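Local coordinates for oxaloacetate acetylhydrolase (Cryphonectria parasitica, PDB 3M0K), which belongs to the phosphoenolpyruvate phosphomutase family of TIM-barrel enzymes and holds a manganese ion and an oxalate ion in the barrel, at residues I92-T97 with G119-D124; I166-A171 with V194-G199; L220-N225 with R242-S247. All coordinates share one frame; numbering follows the deposited sequence.

In the fold
The three contacts are parallel strand pairs of one TIM-type barrel, and all reach the same oxalate ion at the C-terminal ends of their strands. Contact 1 supplies Asp94, the protein ligand of the manganese ion that oxalate chelates; contact 2 brings Arg168 to oxalate O2, and contact 3 brings Ser247 to the other oxygen, O4, of the same carboxylate. Contacts 1 and 2 are neighbours, centres about 9 Å apart, joined where Leu122 O lies 2.7 Å from Arg168 N. Contact 3 has its centre about 12 Å from that of contact 2 and about 14 Å from that of contact 1. Glu198 OE1 of contact 2 lies 2.8 Å from Asn221 ND2 of contact 3.

Contact 1 of 3, residues I92-T97 with G119-D124. With MN (manganese (II) ion), chain C; OXL (oxalate ion), chain B.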
loop_
_atom_site.group_PDB
_atom_site.type_symbol
_atom_site.label_atom_id
_atom_site.label_comp_id
_atom_site.label_asym_id
_atom_site.label_seq_id
_atom_site.Cartn_x
_atom_site.Cartn_y
_atom_site.Cartn_z
ATOM N N ILE A 92 -16.662 -8.592 10.748
ATOM C CA ILE A 92 -16.967 -9.424 9.595
ATOM C C ILE A 92 -16.686 -8.587 8.358
ATOM O O ILE A 92 -17.176 -7.463 8.237
ATOM C CB ILE A 92 -18.452 -9.828 9.582
ATOM C CG1 ILE A 92 -18.765 -10.790 10.727
ATOM C CG2 ILE A 92 -18.827 -10.456 8.249
ATOM C CD1 ILE A 92 -20.276 -11.070 10.900
ATOM N N ALA A 93 -15.905 -9.125 7.433
ATOM C CA ALA A 93 -15.549 -8.357 6.255
ATOM C C ALA A 93 -15.952 -9.079 4.980
ATOM O O ALA A 93 -15.801 -10.290 4.873
ATOM C CB ALA A 93 -14.042 -8.065 6.251
ATOM N N ASP A 94 -16.483 -8.324 4.029
ATOM C CA ASP A 94 -16.698 -8.802 2.673
ATOM C C ASP A 94 -15.372 -9.351 2.169
ATOM O O ASP A 94 -14.335 -8.721 2.340
ATOM C CB ASP A 94 -17.091 -7.595 1.829
ATOM C CG ASP A 94 -17.611 -7.953 0.468
ATOM O OD1 ASP A 94 -17.577 -9.131 0.053
ATOM O OD2 ASP A 94 -18.065 -7.006 -0.207
ATOM N N MET A 95 -15.396 -10.535 1.563
ATOM C CA MET A 95 -14.228 -11.011 0.837
ATOM C C MET A 95 -14.605 -11.367 -0.592
ATOM O O MET A 95 -13.880 -12.074 -1.273
ATOM C CB MET A 95 -13.522 -12.177 1.549
ATOM C CG MET A 95 -14.289 -13.502 1.630
ATOM S SD MET A 95 -13.183 -14.829 2.231
ATOM C CE MET A 95 -12.280 -15.225 0.763
ATOM N N ASP A 96 -15.760 -10.876 -1.030
ATOM C CA ASP A 96 -16.153 -11.014 -2.419
ATOM C C ASP A 96 -16.040 -12.452 -2.901
ATOM O O ASP A 96 -16.606 -13.356 -2.282
ATOM C CB ASP A 96 -15.321 -10.060 -3.274
ATOM C CG ASP A 96 -15.641 -8.615 -2.974
ATOM O OD1 ASP A 96 -16.709 -8.150 -3.420
ATOM O OD2 ASP A 96 -14.837 -7.959 -2.282
ATOM N N THR A 97 -15.323 -12.666 -3.998
ATOM C CA THR A 97 -15.158 -14.017 -4.525
ATOM C C THR A 97 -13.830 -14.650 -4.127
ATOM O O THR A 97 -13.512 -15.760 -4.550
ATOM C CB THR A 97 -15.287 -14.043 -6.055
ATOM O OG1 THR A 97 -14.282 -13.200 -6.621
ATOM C CG2 THR A 97 -16.660 -13.551 -6.481
ATOM N N GLY A 119 -14.443 -12.745 10.663
ATOM C CA GLY A 119 -15.141 -13.552 9.685
ATOM C C GLY A 119 -15.277 -12.824 8.369
ATOM O O GLY A 119 -14.933 -11.641 8.263
ATOM N N ALA A 120 -15.788 -13.524 7.361
ATOM C CA ALA A 120 -15.929 -12.934 6.033
ATOM C C ALA A 120 -16.935 -13.725 5.232
ATOM O O ALA A 120 -17.111 -14.927 5.457
ATOM C CB ALA A 120 -14.570 -12.914 5.297
ATOM N N HIS A 121 -17.611 -13.042 4.315
ATOM C CA HIS A 121 -18.493 -13.736 3.390
ATOM C C HIS A 121 -17.893 -13.884 2.008
ATOM O O HIS A 121 -17.272 -12.964 1.472
ATOM C CB HIS A 121 -19.910 -13.157 3.358
ATOM C CG HIS A 121 -19.992 -11.722 2.943
ATOM N ND1 HIS A 121 -19.923 -11.316 1.622
ATOM C CD2 HIS A 121 -20.227 -10.601 3.664
ATOM C CE1 HIS A 121 -20.069 -10.008 1.557
ATOM N NE2 HIS A 121 -20.251 -9.545 2.786
ATOM N N LEU A 122 -18.063 -15.086 1.469
ATOM C CA LEU A 122 -17.466 -15.516 0.219
ATOM C C LEU A 122 -18.609 -15.944 -0.686
ATOM O O LEU A 122 -19.450 -16.753 -0.282
ATOM C CB LEU A 122 -16.542 -16.703 0.520
ATOM C CG LEU A 122 -15.880 -17.491 -0.597
ATOM C CD1 LEU A 122 -15.178 -16.554 -1.552
ATOM C CD2 LEU A 122 -14.899 -18.493 0.004
ATOM N N GLU A 123 -18.641 -15.404 -1.905
ATOM C CA GLU A 123 -19.805 -15.549 -2.772
ATOM C C GLU A 123 -19.533 -16.366 -4.024
ATOM O O GLU A 123 -18.389 -16.714 -4.331
ATOM C CB GLU A 123 -20.372 -14.175 -3.147
ATOM C CG GLU A 123 -19.429 -13.358 -4.025
ATOM C CD GLU A 123 -19.696 -11.857 -3.957
ATOM O OE1 GLU A 123 -19.921 -11.329 -2.842
ATOM O OE2 GLU A 123 -19.665 -11.204 -5.025
ATOM N N ASP A 124 -20.609 -16.680 -4.734
ATOM C CA ASP A 124 -20.524 -17.501 -5.929
ATOM C C ASP A 124 -20.644 -16.703 -7.230
ATOM O O ASP A 124 -20.885 -17.269 -8.285
ATOM C CB ASP A 124 -21.572 -18.614 -5.885
ATOM C CG ASP A 124 -22.979 -18.083 -5.722
ATOM O OD1 ASP A 124 -23.138 -16.866 -5.498
ATOM O OD2 ASP A 124 -23.930 -18.888 -5.806
HETATM MN MN MN C . -19.769 -6.769 -1.497
HETATM C C1 OXL B . -21.319 -4.997 0.417
HETATM C C2 OXL B . -22.045 -6.335 0.486
HETATM O O1 OXL B . -20.380 -4.866 -0.289
HETATM O O2 OXL B . -21.671 -7.237 -0.176
HETATM O O3 OXL B . -21.780 -3.927 1.181
HETATM O O4 OXL B . -23.152 -6.491 1.328
HETATM O O HOH W 1 -19.431 -9.043 -1.848
HETATM O O HOH W 2 -19.021 -12.365 -0.663
HETATM O O HOH W 3 -19.059 -8.280 -4.811
HETATM O O HOH W 4 -20.888 -6.560 -3.422
#
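Ala93 N donates to Gly119 O over 2.8 Å where strands 91-94 and 119-122 run parallel, their short axes 30° apart. Farther along, Met95 N bonds to His121 O and Glu123 N to Asp96 O at 2.9 Å, which keeps the two segments paired toward the metal site.

Asp94 and His121 stand on the inner face. The imidazole has Asp94 CA over one face, a CH-pi contact 3.9 Å from the ring centroid, while His121 NE2 bonds to Tyr50 OH and ND1 meets water 2 at 2.7 Å. The placing of CG anti to the backbone N (chi1 -169°) swings the Asp94 carboxylate obliquely across the CE1 corner of the ring, the two planes 29° apart and Asp94 OD1 3.0 Å from His121 CE1. Its two oxygens divide the work: OD1 accepts Asp96 N from above the carboxylate plane, an Asx turn, and OD2 binds the manganese ion at 2.1 Å.

Apolar contacts lie on the other side, where Met95 CG packs 3.7 Å from Ala120 CB and Met95 CE meets Leu122 CD1. Helix 102-114 covers Met95, and helix 142-158 covers Leu122.

Carboxylates crowd the metal's rim: Asp94 OD1 and Glu123 OE1 are 4.3 Å apart, and water 1, itself on the manganese ion, lies between them; water 3 joins Asp96 OD1 to Glu123 OE2. Asp96 OD2 turns to Tyr99. Oxalate O1 and O2 and water 4 are further ligands. A beta-alpha-beta unit of a TIM barrel, with its metal site at the C-terminal strand ends, is thus formed.

Contact 2 of 3, residues I166-A171 with V194-G199; sequences IARTDA and VGLLEG. With OXL (oxalate ion), chain B.
Ile166 to Thr169 and Val194 to Leu197 are adjacent parallel strands of the barrel wall, buried, with short axes 19° apart. Ala167 N donates to Val194 O and Leu196 N to Ala167 O; Thr169 N to Leu196 O (2.8 Å) completes the ladder, and Glu198 N to Thr169 O carries it one residue past strand 194-197. There water 5 bridges Thr169 O and Glu198 O.

Inside the barrel, Ile166 CG1 packs 3.8 Å from Val194 CB, and the aliphatic part of Arg168 lies alongside Leu196, CD against CD2. The outer side, with Ala167, Thr169 and Leu197, meets helix 177-190.

Arg168 runs out straight from the strand (chi1 163°) and brings its guanidinium to the strand end. Asp170 takes it side-on, NE to OD2 and NH2 to OD1, each 2.9 Å. Glu198 OE1 sits over the centre of the flat group, 3.8 Å from NH1, a long salt bridge of charge alone; Asn221 is its hydrogen-bond partner. Lys137 also pairs with Asp170. Held from edge and face, the guanidinium sends NH1 to oxalate O2 at 2.8 Å, placing this salt-bridge network in the ligand pocket at the C-terminal ends of TIM-barrel strands.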
loop_
_atom_site.group_PDB
_atom_site.type_symbol
_atom_site.label_atom_id
_atom_site.label_comp_id
_atom_site.label_asym_id
_atom_site.label_seq_id
_atom_site.Cartn_x
_atom_site.Cartn_y
_atom_site.Cartn_z
ATOM N N ILE A 166 -18.616 -17.230 6.095
ATOM C CA ILE A 166 -20.005 -17.080 5.699
ATOM C C ILE A 166 -20.103 -17.388 4.211
ATOM O O ILE A 166 -19.470 -16.727 3.387
ATOM C CB ILE A 166 -20.481 -15.646 6.004
ATOM C CG1 ILE A 166 -20.360 -15.372 7.507
ATOM C CG2 ILE A 166 -21.912 -15.438 5.567
ATOM C CD1 ILE A 166 -20.092 -13.895 7.863
ATOM N N ALA A 167 -20.875 -18.414 3.860
ATOM C CA ALA A 167 -21.045 -18.765 2.463
ATOM C C ALA A 167 -22.192 -17.960 1.886
ATOM O O ALA A 167 -23.345 -18.122 2.287
ATOM C CB ALA A 167 -21.309 -20.265 2.313
ATOM N N ARG A 168 -21.877 -17.089 0.936
ATOM C CA ARG A 168 -22.898 -16.237 0.341
ATOM C C ARG A 168 -23.288 -16.763 -1.025
ATOM O O ARG A 168 -22.437 -17.167 -1.800
ATOM C CB ARG A 168 -22.398 -14.796 0.242
ATOM C CG ARG A 168 -23.215 -13.940 -0.710
ATOM C CD ARG A 168 -22.763 -12.490 -0.661
ATOM N NE ARG A 168 -23.187 -11.768 -1.856
ATOM C CZ ARG A 168 -23.135 -10.445 -1.980
ATOM N NH1 ARG A 168 -22.698 -9.695 -0.973
ATOM N NH2 ARG A 168 -23.529 -9.873 -3.106
ATOM N N THR A 169 -24.583 -16.792 -1.311
ATOM C CA THR A 169 -25.010 -17.121 -2.659
ATOM C C THR A 169 -25.804 -15.981 -3.261
ATOM O O THR A 169 -26.725 -15.451 -2.638
ATOM C CB THR A 169 -25.820 -18.438 -2.758
ATOM O OG1 THR A 169 -26.180 -18.648 -4.129
ATOM C CG2 THR A 169 -27.087 -18.385 -1.918
ATOM N N ASP A 170 -25.411 -15.616 -4.476
ATOM C CA ASP A 170 -26.086 -14.609 -5.282
ATOM C C ASP A 170 -26.909 -15.265 -6.383
ATOM O O ASP A 170 -27.225 -14.630 -7.393
ATOM C CB ASP A 170 -25.039 -13.698 -5.906
ATOM C CG ASP A 170 -24.437 -12.752 -4.899
ATOM O OD1 ASP A 170 -25.130 -11.796 -4.514
ATOM O OD2 ASP A 170 -23.279 -12.965 -4.485
ATOM N N ALA A 171 -27.260 -16.536 -6.183
ATOM C CA ALA A 171 -27.877 -17.320 -7.249
ATOM C C ALA A 171 -29.375 -17.081 -7.410
ATOM O O ALA A 171 -29.956 -17.492 -8.415
ATOM C CB ALA A 171 -27.613 -18.801 -7.030
ATOM N N VAL A 194 -21.760 -20.221 8.411
ATOM C CA VAL A 194 -22.978 -19.429 8.341
ATOM C C VAL A 194 -23.358 -19.285 6.876
ATOM O O VAL A 194 -22.485 -19.304 6.003
ATOM C CB VAL A 194 -22.751 -18.010 8.919
ATOM C CG1 VAL A 194 -24.047 -17.211 8.899
ATOM C CG2 VAL A 194 -22.194 -18.086 10.335
ATOM N N GLY A 195 -24.650 -19.152 6.589
ATOM C CA GLY A 195 -25.076 -18.983 5.216
ATOM C C GLY A 195 -25.657 -17.607 4.979
ATOM O O GLY A 195 -26.226 -17.005 5.884
ATOM N N LEU A 196 -25.489 -17.101 3.765
ATOM C CA LEU A 196 -26.072 -15.822 3.379
ATOM C C LEU A 196 -26.739 -15.967 2.027
ATOM O O LEU A 196 -26.076 -16.098 0.997
ATOM C CB LEU A 196 -24.995 -14.729 3.331
ATOM C CG LEU A 196 -25.293 -13.405 2.626
ATOM C CD1 LEU A 196 -26.635 -12.787 3.038
ATOM C CD2 LEU A 196 -24.128 -12.451 2.882
ATOM N N LEU A 197 -28.066 -15.964 2.032
ATOM C CA LEU A 197 -28.810 -15.946 0.789
ATOM C C LEU A 197 -29.015 -14.472 0.492
ATOM O O LEU A 197 -29.740 -13.784 1.209
ATOM C CB LEU A 197 -30.149 -16.677 0.935
ATOM C CG LEU A 197 -30.819 -17.098 -0.384
ATOM C CD1 LEU A 197 -31.945 -18.111 -0.173
ATOM C CD2 LEU A 197 -31.327 -15.890 -1.165
ATOM N N GLU A 198 -28.323 -13.985 -0.529
ATOM C CA GLU A 198 -28.326 -12.566 -0.852
ATOM C C GLU A 198 -29.624 -12.154 -1.541
ATOM O O GLU A 198 -30.122 -12.857 -2.424
ATOM C CB GLU A 198 -27.135 -12.223 -1.746
ATOM C CG GLU A 198 -27.092 -10.768 -2.173
ATOM C CD GLU A 198 -27.080 -9.817 -0.990
ATOM O OE1 GLU A 198 -26.349 -10.088 -0.012
ATOM O OE2 GLU A 198 -27.805 -8.799 -1.036
ATOM N N GLY A 199 -30.174 -11.016 -1.129
ATOM C CA GLY A 199 -31.291 -10.410 -1.836
ATOM C C GLY A 199 -32.621 -11.149 -1.826
ATOM O O GLY A 199 -33.180 -11.429 -2.882
HETATM C C1 OXL B . -21.319 -4.997 0.417
HETATM C C2 OXL B . -22.045 -6.335 0.486
HETATM O O1 OXL B . -20.380 -4.866 -0.289
HETATM O O2 OXL B . -21.671 -7.237 -0.176
HETATM O O3 OXL B . -21.780 -3.927 1.181
HETATM O O4 OXL B . -23.152 -6.491 1.328
HETATM O O HOH W 5 -29.099 -14.898 -3.812
#

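Contact 3 of 3, residues L220-N225 with R242-S247; sequences LNSVEN and RIMIFS. With CA (calcium ion), chain D; OXL (oxalate ion), chain B.
Asn221 and Ser247 meet near the C-terminal ends of the two strands of a beta-alpha-beta unit of the TIM barrel, strand 219-222, helix 233-239 and strand 243-246, whose strands are parallel neighbours with short axes 20° apart. Leu220 N to Ile243 O, Ile245 N to Leu220 O, Ser222 N to Ile245 O (2.9 Å) and Ser247 N to Ser222 O lace the backbones together.

The side chain of Asn221 points into the barrel. Its CB rests against Ile245 CG1 at 4.0 Å and, on the neighbouring strand's side, against Leu196. A chi1 of 173° turns the amide away from its own backbone nitrogen and carries it forward over the end of Ile245, whose CD1 lies near CG. At the tip the two atoms part. OD1 lies 3.4 Å from Ile245 CG1 and 2.6 Å from Ser247 OG. The hold of Glu198 on ND2 fixes the amide's rotation and leaves OD1 facing the serine; ND2 is also 3.4 Å from oxalate O4.

Ser247 OG thus sits between Asn221 OD1 and oxalate O4, 2.6 Å from the latter.

On the outer face, toward helix 233-239, Leu220 and Met244 lie side by side, CD2 to CE 3.7 Å, and the same methyl nears Ser222 CB. The Phe246 ring lies obliquely beside Ser222 OG and touches Leu265 of the second subunit.

Beyond the strand, segment 220-225 runs to that subunit's border, where a calcium ion is held by Glu224 OE2 and Asn225 OD1 together with Thr273 O and Asp275 OD1 of the second subunit; Asn225 OD1 lies 2.3 Å from the calcium ion.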
loop_
_atom_site.group_PDB
_atom_site.type_symbol
_atom_site.label_atom_id
_atom_site.label_comp_id
_atom_site.label_asym_id
_atom_site.label_seq_id
_atom_site.Cartn_x
_atom_site.Cartn_y
_atom_site.Cartn_z
ATOM N N LEU A 220 -28.505 -12.221 7.541
ATOM C CA LEU A 220 -29.395 -11.432 6.710
ATOM C C LEU A 220 -28.638 -10.176 6.293
ATOM O O LEU A 220 -28.120 -9.464 7.144
ATOM C CB LEU A 220 -30.647 -11.057 7.515
ATOM C CG LEU A 220 -31.644 -10.115 6.835
ATOM C CD1 LEU A 220 -32.153 -10.717 5.533
ATOM C CD2 LEU A 220 -32.790 -9.809 7.787
ATOM N N ASN A 221 -28.535 -9.933 4.990
ATOM C CA ASN A 221 -27.896 -8.707 4.511
ATOM C C ASN A 221 -28.926 -7.643 4.168
ATOM O O ASN A 221 -29.577 -7.714 3.123
ATOM C CB ASN A 221 -27.023 -8.976 3.290
ATOM C CG ASN A 221 -26.478 -7.691 2.678
ATOM O OD1 ASN A 221 -26.210 -6.728 3.392
ATOM N ND2 ASN A 221 -26.354 -7.659 1.356
ATOM N N SER A 222 -29.070 -6.660 5.048
ATOM C CA SER A 222 -29.985 -5.551 4.828
ATOM C C SER A 222 -29.289 -4.468 4.006
ATOM O O SER A 222 -28.272 -3.932 4.428
ATOM C CB SER A 222 -30.429 -4.986 6.180
ATOM O OG SER A 222 -31.257 -3.842 6.024
ATOM N N VAL A 223 -29.814 -4.160 2.827
ATOM C CA VAL A 223 -29.200 -3.142 1.984
ATOM C C VAL A 223 -30.065 -1.899 2.006
ATOM O O VAL A 223 -31.167 -1.891 1.462
ATOM C CB VAL A 223 -29.038 -3.617 0.531
ATOM C CG1 VAL A 223 -28.340 -2.548 -0.298
ATOM C CG2 VAL A 223 -28.248 -4.913 0.489
ATOM N N GLU A 224 -29.570 -0.852 2.653
ATOM C CA GLU A 224 -30.374 0.351 2.815
ATOM C C GLU A 224 -30.708 0.957 1.461
ATOM O O GLU A 224 -29.812 1.232 0.654
ATOM C CB GLU A 224 -29.662 1.371 3.694
ATOM C CG GLU A 224 -30.411 2.687 3.814
ATOM C CD GLU A 224 -31.721 2.552 4.571
ATOM O OE1 GLU A 224 -32.061 1.447 5.043
ATOM O OE2 GLU A 224 -32.410 3.570 4.710
ATOM N N ASN A 225 -32.006 1.140 1.220
ATOM C CA ASN A 225 -32.506 1.728 -0.023
ATOM C C ASN A 225 -32.260 0.856 -1.247
ATOM O O ASN A 225 -32.296 1.338 -2.377
ATOM C CB ASN A 225 -31.931 3.133 -0.203
ATOM C CG ASN A 225 -32.322 4.047 0.931
ATOM O OD1 ASN A 225 -33.344 3.827 1.569
ATOM N ND2 ASN A 225 -31.503 5.051 1.216
ATOM N N ARG A 242 -29.243 -15.277 12.695
ATOM C CA ARG A 242 -28.275 -15.160 13.781
ATOM C C ARG A 242 -27.341 -13.963 13.602
ATOM O O ARG A 242 -26.766 -13.475 14.572
ATOM C CB ARG A 242 -27.447 -16.440 13.952
ATOM C CG ARG A 242 -28.233 -17.635 14.491
ATOM C CD ARG A 242 -28.903 -17.283 15.811
ATOM N NE ARG A 242 -28.023 -16.511 16.682
ATOM C CZ ARG A 242 -26.923 -16.992 17.249
ATOM N NH1 ARG A 242 -26.558 -18.247 17.040
ATOM N NH2 ARG A 242 -26.177 -16.216 18.020
ATOM N N ILE A 243 -27.162 -13.521 12.361
ATOM C CA ILE A 243 -26.396 -12.306 12.114
ATOM C C ILE A 243 -27.188 -11.426 11.163
ATOM O O ILE A 243 -27.871 -11.922 10.271
ATOM C CB ILE A 243 -25.014 -12.616 11.497
ATOM C CG1 ILE A 243 -24.284 -13.675 12.340
ATOM C CG2 ILE A 243 -24.192 -11.332 11.363
ATOM C CD1 ILE A 243 -22.956 -14.154 11.751
ATOM N N MET A 244 -27.107 -10.116 11.348
ATOM C CA MET A 244 -27.727 -9.211 10.400
ATOM C C MET A 244 -26.753 -8.090 10.124
ATOM O O MET A 244 -26.332 -7.398 11.043
ATOM C CB MET A 244 -29.015 -8.636 10.980
ATOM C CG MET A 244 -29.828 -7.817 9.996
ATOM S SD MET A 244 -31.408 -7.378 10.742
ATOM C CE MET A 244 -32.194 -6.504 9.403
ATOM N N ILE A 245 -26.383 -7.921 8.866
ATOM C CA ILE A 245 -25.476 -6.836 8.522
ATOM C C ILE A 245 -26.215 -5.728 7.786
ATOM O O ILE A 245 -27.213 -5.961 7.101
ATOM C CB ILE A 245 -24.281 -7.329 7.706
ATOM C CG1 ILE A 245 -24.714 -7.688 6.288
ATOM C CG2 ILE A 245 -23.626 -8.520 8.408
ATOM C CD1 ILE A 245 -23.596 -8.271 5.452
ATOM N N PHE A 246 -25.717 -4.512 7.938
ATOM C CA PHE A 246 -26.373 -3.357 7.355
ATOM C C PHE A 246 -25.400 -2.696 6.400
ATOM O O PHE A 246 -24.689 -1.766 6.759
ATOM C CB PHE A 246 -26.852 -2.417 8.459
ATOM C CG PHE A 246 -27.958 -3.003 9.295
ATOM C CD1 PHE A 246 -29.274 -2.670 9.046
ATOM C CD2 PHE A 246 -27.678 -3.913 10.303
ATOM C CE1 PHE A 246 -30.296 -3.218 9.795
ATOM C CE2 PHE A 246 -28.701 -4.466 11.062
ATOM C CZ PHE A 246 -30.009 -4.114 10.804
ATOM N N SER A 247 -25.389 -3.213 5.176
ATOM C CA SER A 247 -24.409 -2.870 4.153
ATOM C C SER A 247 -24.118 -1.392 3.980
ATOM O O SER A 247 -22.959 -0.974 3.990
ATOM C CB SER A 247 -24.883 -3.420 2.814
ATOM O OG SER A 247 -24.546 -4.776 2.729
HETATM CA CA CA D . -34.302 4.399 3.613
HETATM C C1 OXL B . -21.319 -4.997 0.417
HETATM C C2 OXL B . -22.045 -6.335 0.486
HETATM O O1 OXL B . -20.380 -4.866 -0.289
HETATM O O2 OXL B . -21.671 -7.237 -0.176
HETATM O O3 OXL B . -21.780 -3.927 1.181
HETATM O O4 OXL B . -23.152 -6.491 1.328
HETATM O O HOH W 6 -35.802 4.940 5.423
HETATM O O HOH W 7 -35.413 2.248 3.594
#